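Endonuclease/exonuclease/phosphatase domain-containing protein (Enterococcus faecalis, PDB 3L1W) is of unknown function but belongs to the endonuclease/exonuclease/phosphatase family and may act as a 3'-5' RNA exonuclease. Local coordinates at residues A[52-62]-A[73-81]; A[210-218]-A[241-249]. All blocks are in the same frame, centred on the assembly; numbering follows the deposited sequence.

Interaction 1: A[52-62]-A[73-81]; sequences LKAYTTFTCLS and GLAILYNEQ
Thr59 and Leu61 of strand 59-62 are joined to Tyr78 and Ile76 of strand 73-78 by four backbone hydrogen bonds, the ladder of an antiparallel beta hairpin whose segment axes run at 152°. Each pair exchanges two bonds: Thr59 N gives to Tyr78 O and Tyr78 N returns to Thr59 O, while Leu61 N to Ile76 O at 2.9 Å is the straightest of the four, with 168° at the hydrogen. Between and beyond them, Cys60 with Leu77 and Ser62 with Ala75 are non-hydrogen-bonded pairs.

A polar link prolongs the ladder past Tyr78. The hydroxyl OG1 of Thr59 donates to Glu80 OE2 at 2.7 Å, reaching the carboxylate oxygen on its anti side and somewhat out of the carboxylate plane, and a water bridges Thr59 OG1 to Glu80 N.

The same threonine makes a CH-pi contact: its CB lies 4.0 Å from the centroid of the Tyr78 ring, almost directly over the ring centre. With CG2 anti to the backbone N (OG1 chi1 -62°), the methyl group sits above the CZ-OH bond, CG2 approaching Tyr78 OH to 3.4 Å, while OG1 turns to Glu80.

Apolar contacts divide between the two faces. On that of Thr59, CD2 of Leu61 meets Ile76 CD1 at 3.9 Å, the two side chains lying alongside with their ends in the same direction. On the other, Leu77 CD2 touches Cys60 CB at 3.7 Å, and its CB packs against Phe58 CB at 3.7 Å.

Strand 59-64 is an edge strand of the seven-stranded sheet within this chain; strand 73-78 also pairs with strand 38-44. Phe58 leans on Ile31 of helix 20-34, and Leu61, Ile76 and Tyr78 face strands 83-92 and 111-119 of the second sheet.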
loop_
_atom_site.group_PDB
_atom_site.type_symbol
_atom_site.label_atom_id
_atom_site.label_comp_id
_atom_site.label_asym_id
_atom_site.label_seq_id
_atom_site.Cartn_x
_atom_site.Cartn_y
_atom_site.Cartn_z
ATOM N N LEU A 52 -3.473 18.727 -7.835
ATOM C CA LEU A 52 -2.612 17.587 -8.147
ATOM C C LEU A 52 -1.190 18.043 -8.453
ATOM O O LEU A 52 -0.230 17.425 -8.001
ATOM C CB LEU A 52 -3.162 16.775 -9.317
ATOM C CG LEU A 52 -4.439 15.993 -9.015
ATOM C CD1 LEU A 52 -4.980 15.336 -10.284
ATOM C CD2 LEU A 52 -4.188 14.957 -7.939
ATOM N N LYS A 53 -1.055 19.100 -9.250
ATOM C CA LYS A 53 0.267 19.642 -9.541
ATOM C C LYS A 53 0.965 20.174 -8.291
ATOM O O LYS A 53 2.171 20.006 -8.132
ATOM C CB LYS A 53 0.191 20.749 -10.602
ATOM C CG LYS A 53 -0.279 20.267 -11.972
ATOM C CD LYS A 53 -0.382 21.440 -12.947
ATOM C CE LYS A 53 -0.880 20.982 -14.305
ATOM N NZ LYS A 53 -1.170 22.131 -15.222
ATOM N N ALA A 54 0.211 20.823 -7.412
ATOM C CA ALA A 54 0.812 21.477 -6.254
ATOM C C ALA A 54 1.188 20.490 -5.152
ATOM O O ALA A 54 2.227 20.640 -4.499
ATOM C CB ALA A 54 -0.131 22.535 -5.708
ATOM N N TYR A 55 0.347 19.477 -4.961
ATOM C CA TYR A 55 0.462 18.610 -3.785
ATOM C C TYR A 55 0.895 17.173 -4.053
ATOM O O TYR A 55 1.055 16.400 -3.116
ATOM C CB TYR A 55 -0.849 18.629 -2.984
ATOM C CG TYR A 55 -1.147 19.992 -2.416
ATOM C CD1 TYR A 55 -0.458 20.465 -1.315
ATOM C CD2 TYR A 55 -2.116 20.806 -2.986
ATOM C CE1 TYR A 55 -0.722 21.715 -0.792
ATOM C CE2 TYR A 55 -2.391 22.062 -2.468
ATOM C CZ TYR A 55 -1.684 22.508 -1.371
ATOM O OH TYR A 55 -1.934 23.756 -0.850
ATOM N N THR A 56 1.079 16.804 -5.315
ATOM C CA THR A 56 1.738 15.536 -5.606
ATOM C C THR A 56 3.110 15.802 -6.200
ATOM O O THR A 56 3.438 16.931 -6.605
ATOM C CB THR A 56 0.945 14.601 -6.575
ATOM O OG1 THR A 56 1.144 15.033 -7.927
ATOM C CG2 THR A 56 -0.552 14.578 -6.244
ATOM N N THR A 57 3.902 14.742 -6.265
ATOM C CA THR A 57 5.262 14.816 -6.774
ATOM C C THR A 57 5.313 14.613 -8.291
ATOM O O THR A 57 6.387 14.652 -8.883
ATOM C CB THR A 57 6.116 13.728 -6.117
ATOM O OG1 THR A 57 5.507 12.453 -6.353
ATOM C CG2 THR A 57 6.177 13.961 -4.602
ATOM N N PHE A 58 4.153 14.433 -8.916
ATOM C CA PHE A 58 4.093 14.023 -10.326
ATOM C C PHE A 58 4.017 15.151 -11.353
ATOM O O PHE A 58 3.488 16.225 -11.084
ATOM C CB PHE A 58 2.877 13.122 -10.557
ATOM C CG PHE A 58 3.018 11.757 -9.973
ATOM C CD1 PHE A 58 2.799 11.544 -8.628
ATOM C CD2 PHE A 58 3.364 10.681 -10.773
ATOM C CE1 PHE A 58 2.933 10.267 -8.078
ATOM C CE2 PHE A 58 3.498 9.404 -10.239
ATOM C CZ PHE A 58 3.288 9.197 -8.882
ATOM N N THR A 59 4.542 14.883 -12.546
ATOM C CA THR A 59 4.254 15.721 -13.705
ATOM C C THR A 59 2.823 15.409 -14.117
ATOM O O THR A 59 2.388 14.262 -14.021
ATOM C CB THR A 59 5.240 15.419 -14.845
ATOM O OG1 THR A 59 6.566 15.721 -14.398
ATOM C CG2 THR A 59 4.939 16.280 -16.073
ATOM N N CYS A 60 2.088 16.435 -14.540
ATOM C CA CYS A 60 0.669 16.311 -14.851
ATOM C C CYS A 60 0.352 16.741 -16.272
ATOM O O CYS A 60 0.534 17.903 -16.632
ATOM C CB CYS A 60 -0.146 17.177 -13.889
ATOM S SG CYS A 60 -1.929 17.083 -14.154
ATOM N N LEU A 61 -0.112 15.787 -17.070
ATOM C CA LEU A 61 -0.697 16.048 -18.372
ATOM C C LEU A 61 -2.201 16.103 -18.162
ATOM O O LEU A 61 -2.763 15.240 -17.499
ATOM C CB LEU A 61 -0.371 14.887 -19.304
ATOM C CG LEU A 61 -1.178 14.790 -20.593
ATOM C CD1 LEU A 61 -0.768 15.902 -21.557
ATOM C CD2 LEU A 61 -0.958 13.418 -21.222
ATOM N N SER A 62 -2.868 17.110 -18.714
ATOM C CA SER A 62 -4.314 17.186 -18.524
ATOM C C SER A 62 -5.036 17.774 -19.723
ATOM O O SER A 62 -4.430 18.411 -20.577
ATOM C CB SER A 62 -4.676 17.988 -17.271
ATOM O OG SER A 62 -4.403 19.368 -17.452
ATOM N N GLY A 73 -12.215 17.338 -16.348
ATOM C CA GLY A 73 -11.205 16.780 -17.224
ATOM C C GLY A 73 -10.562 15.496 -16.742
ATOM O O GLY A 73 -10.985 14.877 -15.764
ATOM N N LEU A 74 -9.528 15.102 -17.472
ATOM C CA LEU A 74 -8.752 13.908 -17.185
ATOM C C LEU A 74 -7.309 14.331 -17.008
ATOM O O LEU A 74 -6.898 15.391 -17.487
ATOM C CB LEU A 74 -8.828 12.933 -18.354
ATOM C CG LEU A 74 -10.209 12.470 -18.799
ATOM C CD1 LEU A 74 -10.100 11.536 -20.002
ATOM C CD2 LEU A 74 -10.949 11.790 -17.638
ATOM N N ALA A 75 -6.529 13.506 -16.317
ATOM C CA ALA A 75 -5.104 13.768 -16.204
ATOM C C ALA A 75 -4.342 12.471 -16.305
ATOM O O ALA A 75 -4.868 11.389 -16.005
ATOM C CB ALA A 75 -4.778 14.474 -14.868
ATOM N N ILE A 76 -3.100 12.573 -16.752
ATOM C CA ILE A 76 -2.164 11.477 -16.591
ATOM C C ILE A 76 -0.996 12.028 -15.800
ATOM O O ILE A 76 -0.335 12.967 -16.236
ATOM C CB ILE A 76 -1.673 10.922 -17.941
ATOM C CG1 ILE A 76 -2.855 10.389 -18.749
ATOM C CG2 ILE A 76 -0.649 9.795 -17.697
ATOM C CD1 ILE A 76 -2.491 9.970 -20.167
ATOM N N LEU A 77 -0.800 11.487 -14.601
ATOM C CA LEU A 77 0.324 11.879 -13.769
ATOM C C LEU A 77 1.451 10.914 -14.070
ATOM O O LEU A 77 1.225 9.710 -14.198
ATOM C CB LEU A 77 -0.051 11.769 -12.284
ATOM C CG LEU A 77 -1.268 12.566 -11.821
ATOM C CD1 LEU A 77 -1.508 12.369 -10.327
ATOM C CD2 LEU A 77 -1.090 14.046 -12.149
ATOM N N TYR A 78 2.667 11.424 -14.184
ATOM C CA TYR A 78 3.806 10.537 -14.408
ATOM C C TYR A 78 5.079 11.078 -13.785
ATOM O O TYR A 78 5.233 12.284 -13.574
ATOM C CB TYR A 78 3.997 10.233 -15.905
ATOM C CG TYR A 78 4.308 11.436 -16.765
ATOM C CD1 TYR A 78 5.610 11.709 -17.168
ATOM C CD2 TYR A 78 3.301 12.295 -17.173
ATOM C CE1 TYR A 78 5.894 12.809 -17.971
ATOM C CE2 TYR A 78 3.581 13.400 -17.977
ATOM C CZ TYR A 78 4.877 13.643 -18.361
ATOM O OH TYR A 78 5.150 14.738 -19.150
ATOM N N ASN A 79 5.988 10.163 -13.478
ATOM C CA ASN A 79 7.280 10.514 -12.895
ATOM C C ASN A 79 8.325 10.490 -13.998
ATOM O O ASN A 79 8.616 9.426 -14.548
ATOM C CB ASN A 79 7.632 9.487 -11.814
ATOM C CG ASN A 79 8.985 9.735 -11.171
ATOM O OD1 ASN A 79 9.829 10.435 -11.716
ATOM N ND2 ASN A 79 9.197 9.143 -9.998
ATOM N N GLU A 80 8.880 11.653 -14.328
ATOM C CA GLU A 80 9.821 11.758 -15.443
ATOM C C GLU A 80 11.128 10.991 -15.257
ATOM O O GLU A 80 11.828 10.710 -16.235
ATOM C CB GLU A 80 10.087 13.228 -15.772
ATOM C CG GLU A 80 8.904 13.899 -16.466
ATOM C CD GLU A 80 9.147 15.370 -16.752
ATOM O OE1 GLU A 80 10.242 15.712 -17.241
ATOM O OE2 GLU A 80 8.237 16.182 -16.493
ATOM N N GLN A 81 11.453 10.630 -14.023
ATOM C CA GLN A 81 12.631 9.801 -13.788
ATOM C C GLN A 81 12.359 8.346 -14.156
ATOM O O GLN A 81 13.287 7.550 -14.270
ATOM C CB GLN A 81 13.057 9.860 -12.323
ATOM C CG GLN A 81 13.612 11.190 -11.868
ATOM C CD GLN A 81 14.311 11.069 -10.521
ATOM O OE1 GLN A 81 13.696 11.248 -9.468
ATOM N NE2 GLN A 81 15.602 10.742 -10.550
HETATM O O HOH W 1 8.099 14.024 -12.872
#

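Interaction 2: A[210-218]-A[241-249]; sequences ELEEIDYIY and DHFPLEAEV
His242 and Asp215 form a buried histidine-carboxylate pair at what is probably the active site, as in DNase I-like nucleases, with Asn7 and Asp166 beside the imidazole. The pair joins the loop leading into strand 245-249 to the start of strand 215-218. His242 ND1 donates to Asp215 OD2 at 2.6 Å, nearly straight at 167°, and OD2 accepts through its syn lone pair. The oxygen lies close to the imidazole plane, although the carboxylate is turned 61° against the ring. OD2 also accepts from Thr198 OG1, so two hydrogen bonds grip this oxygen, and Thr198 probably helps position the carboxylate for His242. Ile214 CD1 comes within 3.6 Å of His242 CE1.

The two strands belong to different, facing sheets of the DNase I-like alpha/beta sandwich: the axes of the two strand segments come within 7.6 Å, 16° from parallel. Leu245, its CG anti to the backbone N, sends CD2 to 3.5 Å from Asp215 O. Ile217 and Leu245 overlap alongside, running in opposite senses, with Ile217 CG1 3.9 Å from Leu245 CD2 and Ile217 CD1 3.9 Å from Ala247 CB. Leu211 CD1 meets the Phe243 ring edge, 4.0 Å from CE2.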
loop_
_atom_site.group_PDB
_atom_site.type_symbol
_atom_site.label_atom_id
_atom_site.label_comp_id
_atom_site.label_asym_id
_atom_site.label_seq_id
_atom_site.Cartn_x
_atom_site.Cartn_y
_atom_site.Cartn_z
ATOM N N GLU A 210 -20.686 -6.037 -2.701
ATOM C CA GLU A 210 -21.542 -4.948 -3.180
ATOM C C GLU A 210 -20.794 -3.827 -3.903
ATOM O O GLU A 210 -21.406 -2.874 -4.388
ATOM C CB GLU A 210 -22.347 -4.368 -2.017
ATOM C CG GLU A 210 -23.377 -5.344 -1.457
ATOM C CD GLU A 210 -24.049 -4.842 -0.193
ATOM O OE1 GLU A 210 -24.217 -3.617 -0.040
ATOM O OE2 GLU A 210 -24.414 -5.681 0.652
ATOM N N LEU A 211 -19.475 -3.926 -3.978
ATOM C CA LEU A 211 -18.721 -2.950 -4.763
ATOM C C LEU A 211 -19.100 -3.086 -6.234
ATOM O O LEU A 211 -19.398 -4.183 -6.702
ATOM C CB LEU A 211 -17.229 -3.184 -4.609
ATOM C CG LEU A 211 -16.735 -3.022 -3.174
ATOM C CD1 LEU A 211 -15.341 -3.602 -3.029
ATOM C CD2 LEU A 211 -16.756 -1.548 -2.777
ATOM N N GLU A 212 -19.115 -1.972 -6.960
ATOM C CA GLU A 212 -19.269 -2.040 -8.407
ATOM C C GLU A 212 -17.897 -2.189 -9.063
ATOM O O GLU A 212 -16.934 -1.544 -8.659
ATOM C CB GLU A 212 -19.979 -0.785 -8.927
ATOM C CG GLU A 212 -21.369 -0.592 -8.328
ATOM C CD GLU A 212 -22.093 0.610 -8.903
ATOM O OE1 GLU A 212 -21.768 1.018 -10.036
ATOM O OE2 GLU A 212 -22.981 1.154 -8.215
ATOM N N GLU A 213 -17.814 -3.060 -10.063
ATOM C CA GLU A 213 -16.581 -3.249 -10.821
ATOM C C GLU A 213 -16.648 -2.406 -12.085
ATOM O O GLU A 213 -17.074 -2.880 -13.147
ATOM C CB GLU A 213 -16.393 -4.720 -11.198
ATOM C CG GLU A 213 -16.255 -5.648 -10.011
ATOM C CD GLU A 213 -16.313 -7.116 -10.392
ATOM O OE1 GLU A 213 -16.375 -7.431 -11.601
ATOM O OE2 GLU A 213 -16.308 -7.956 -9.471
ATOM N N ILE A 214 -16.237 -1.148 -11.976
ATOM C CA ILE A 214 -16.368 -0.247 -13.117
ATOM C C ILE A 214 -15.041 0.348 -13.606
ATOM O O ILE A 214 -14.978 0.887 -14.709
ATOM C CB ILE A 214 -17.403 0.879 -12.858
ATOM C CG1 ILE A 214 -17.029 1.722 -11.629
ATOM C CG2 ILE A 214 -18.818 0.285 -12.726
ATOM C CD1 ILE A 214 -18.005 2.889 -11.387
ATOM N N ASP A 215 -13.987 0.211 -12.804
ATOM C CA ASP A 215 -12.655 0.675 -13.211
ATOM C C ASP A 215 -11.833 -0.517 -13.655
ATOM O O ASP A 215 -11.921 -1.578 -13.047
ATOM C CB ASP A 215 -11.958 1.366 -12.044
ATOM C CG ASP A 215 -12.734 2.553 -11.537
ATOM O OD1 ASP A 215 -12.757 3.580 -12.237
ATOM O OD2 ASP A 215 -13.338 2.456 -10.448
ATOM N N TYR A 216 -11.028 -0.332 -14.702
ATOM C CA TYR A 216 -10.286 -1.418 -15.335
ATOM C C TYR A 216 -8.910 -0.987 -15.807
ATOM O O TYR A 216 -8.695 0.172 -16.177
ATOM C CB TYR A 216 -11.054 -1.954 -16.551
ATOM C CG TYR A 216 -12.345 -2.637 -16.184
ATOM C CD1 TYR A 216 -12.423 -4.023 -16.105
ATOM C CD2 TYR A 216 -13.480 -1.896 -15.886
ATOM C CE1 TYR A 216 -13.605 -4.651 -15.747
ATOM C CE2 TYR A 216 -14.656 -2.512 -15.514
ATOM C CZ TYR A 216 -14.715 -3.884 -15.453
ATOM O OH TYR A 216 -15.890 -4.492 -15.094
ATOM N N ILE A 217 -7.987 -1.944 -15.804
ATOM C CA ILE A 217 -6.709 -1.779 -16.468
ATOM C C ILE A 217 -6.605 -2.885 -17.505
ATOM O O ILE A 217 -6.394 -4.052 -17.170
ATOM C CB ILE A 217 -5.529 -1.831 -15.474
ATOM C CG1 ILE A 217 -5.616 -0.663 -14.491
ATOM C CG2 ILE A 217 -4.192 -1.814 -16.216
ATOM C CD1 ILE A 217 -4.476 -0.667 -13.439
ATOM N N TYR A 218 -6.787 -2.505 -18.766
ATOM C CA TYR A 218 -6.701 -3.442 -19.885
ATOM C C TYR A 218 -5.326 -3.336 -20.528
ATOM O O TYR A 218 -4.788 -2.233 -20.691
ATOM C CB TYR A 218 -7.792 -3.136 -20.926
ATOM C CG TYR A 218 -9.115 -3.823 -20.657
ATOM C CD1 TYR A 218 -9.299 -5.154 -20.998
ATOM C CD2 TYR A 218 -10.188 -3.130 -20.097
ATOM C CE1 TYR A 218 -10.509 -5.796 -20.769
ATOM C CE2 TYR A 218 -11.412 -3.759 -19.864
ATOM C CZ TYR A 218 -11.561 -5.094 -20.205
ATOM O OH TYR A 218 -12.756 -5.737 -19.992
ATOM N N ASP A 241 -14.740 8.109 -3.919
ATOM C CA ASP A 241 -15.773 7.074 -3.924
ATOM C C ASP A 241 -15.394 5.877 -4.797
ATOM O O ASP A 241 -16.151 4.908 -4.900
ATOM C CB ASP A 241 -17.179 7.624 -4.265
ATOM C CG ASP A 241 -17.238 8.364 -5.600
ATOM O OD1 ASP A 241 -16.201 8.537 -6.274
ATOM O OD2 ASP A 241 -18.357 8.790 -5.964
ATOM N N HIS A 242 -14.214 5.954 -5.420
ATOM C CA HIS A 242 -13.574 4.784 -6.022
ATOM C C HIS A 242 -12.311 4.438 -5.248
ATOM O O HIS A 242 -11.662 5.324 -4.692
ATOM C CB HIS A 242 -13.111 5.086 -7.448
ATOM C CG HIS A 242 -14.212 5.404 -8.406
ATOM N ND1 HIS A 242 -14.422 4.678 -9.561
ATOM C CD2 HIS A 242 -15.119 6.407 -8.417
ATOM C CE1 HIS A 242 -15.441 5.200 -10.223
ATOM N NE2 HIS A 242 -15.872 6.257 -9.557
ATOM N N PHE A 243 -11.932 3.168 -5.258
ATOM C CA PHE A 243 -10.568 2.793 -4.867
ATOM C C PHE A 243 -9.659 2.979 -6.074
ATOM O O PHE A 243 -10.072 2.722 -7.204
ATOM C CB PHE A 243 -10.495 1.311 -4.484
ATOM C CG PHE A 243 -11.329 0.940 -3.296
ATOM C CD1 PHE A 243 -11.339 1.746 -2.170
ATOM C CD2 PHE A 243 -12.075 -0.237 -3.289
ATOM C CE1 PHE A 243 -12.097 1.395 -1.052
ATOM C CE2 PHE A 243 -12.827 -0.600 -2.175
ATOM C CZ PHE A 243 -12.841 0.218 -1.058
ATOM N N PRO A 244 -8.402 3.398 -5.844
ATOM C CA PRO A 244 -7.425 3.272 -6.930
ATOM C C PRO A 244 -7.262 1.808 -7.324
ATOM O O PRO A 244 -7.405 0.888 -6.493
ATOM C CB PRO A 244 -6.110 3.770 -6.296
ATOM C CG PRO A 244 -6.530 4.542 -5.068
ATOM C CD PRO A 244 -7.805 3.904 -4.601
ATOM N N LEU A 245 -6.933 1.596 -8.591
ATOM C CA LEU A 245 -6.663 0.269 -9.114
ATOM C C LEU A 245 -5.255 0.336 -9.660
ATOM O O LEU A 245 -4.942 1.224 -10.456
ATOM C CB LEU A 245 -7.648 -0.052 -10.248
ATOM C CG LEU A 245 -7.477 -1.342 -11.044
ATOM C CD1 LEU A 245 -7.521 -2.555 -10.123
ATOM C CD2 LEU A 245 -8.582 -1.429 -12.121
ATOM N N GLU A 246 -4.397 -0.574 -9.222
ATOM C CA GLU A 246 -3.031 -0.586 -9.717
ATOM C C GLU A 246 -2.628 -1.910 -10.364
ATOM O O GLU A 246 -3.269 -2.945 -10.155
ATOM C CB GLU A 246 -2.051 -0.189 -8.610
ATOM C CG GLU A 246 -1.869 -1.228 -7.523
ATOM C CD GLU A 246 -0.606 -0.983 -6.697
ATOM O OE1 GLU A 246 -0.325 0.179 -6.330
ATOM O OE2 GLU A 246 0.115 -1.960 -6.421
ATOM N N ALA A 247 -1.602 -1.853 -11.204
ATOM C CA ALA A 247 -1.031 -3.054 -11.799
ATOM C C ALA A 247 0.482 -2.939 -11.824
ATOM O O ALA A 247 1.038 -1.845 -11.906
ATOM C CB ALA A 247 -1.562 -3.265 -13.219
ATOM N N GLU A 248 1.148 -4.079 -11.744
ATOM C CA GLU A 248 2.568 -4.146 -12.041
ATOM C C GLU A 248 2.721 -4.888 -13.370
ATOM O O GLU A 248 2.208 -5.998 -13.529
ATOM C CB GLU A 248 3.323 -4.865 -10.926
ATOM C CG GLU A 248 4.820 -4.753 -11.089
ATOM C CD GLU A 248 5.598 -5.546 -10.065
ATOM O OE1 GLU A 248 4.984 -6.055 -9.105
ATOM O OE2 GLU A 248 6.828 -5.659 -10.230
ATOM N N VAL A 249 3.397 -4.254 -14.327
ATOM C CA VAL A 249 3.521 -4.796 -15.676
ATOM C C VAL A 249 4.974 -4.778 -16.154
ATOM O O VAL A 249 5.800 -4.025 -15.647
ATOM C CB VAL A 249 2.656 -4.014 -16.703
ATOM C CG1 VAL A 249 1.167 -4.122 -16.372
ATOM C CG2 VAL A 249 3.068 -2.559 -16.755
#

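In the fold
From the N terminus, the chain runs through strands 2-7 and 38-44 before interaction 1 closes a loop of ten residues between 52-62 and 73-81. This hairpin lies at one margin of the seven-stranded sheet. The chain then builds much of the second sheet before interaction 2 spans the 22 residues between 210-218 and 241-249, which include strand 222-229. The contacts are in series, neither nesting nor crossing. The centres of interactions 1 and 2 are about 19 Å apart. Their nearest atoms are about 10 Å apart, without touching. Both reach the seven-stranded sheet: interaction 1 pairs two strands within it, whereas interaction 2 packs its strand 245-251 against 215-220 of the six-stranded sheet.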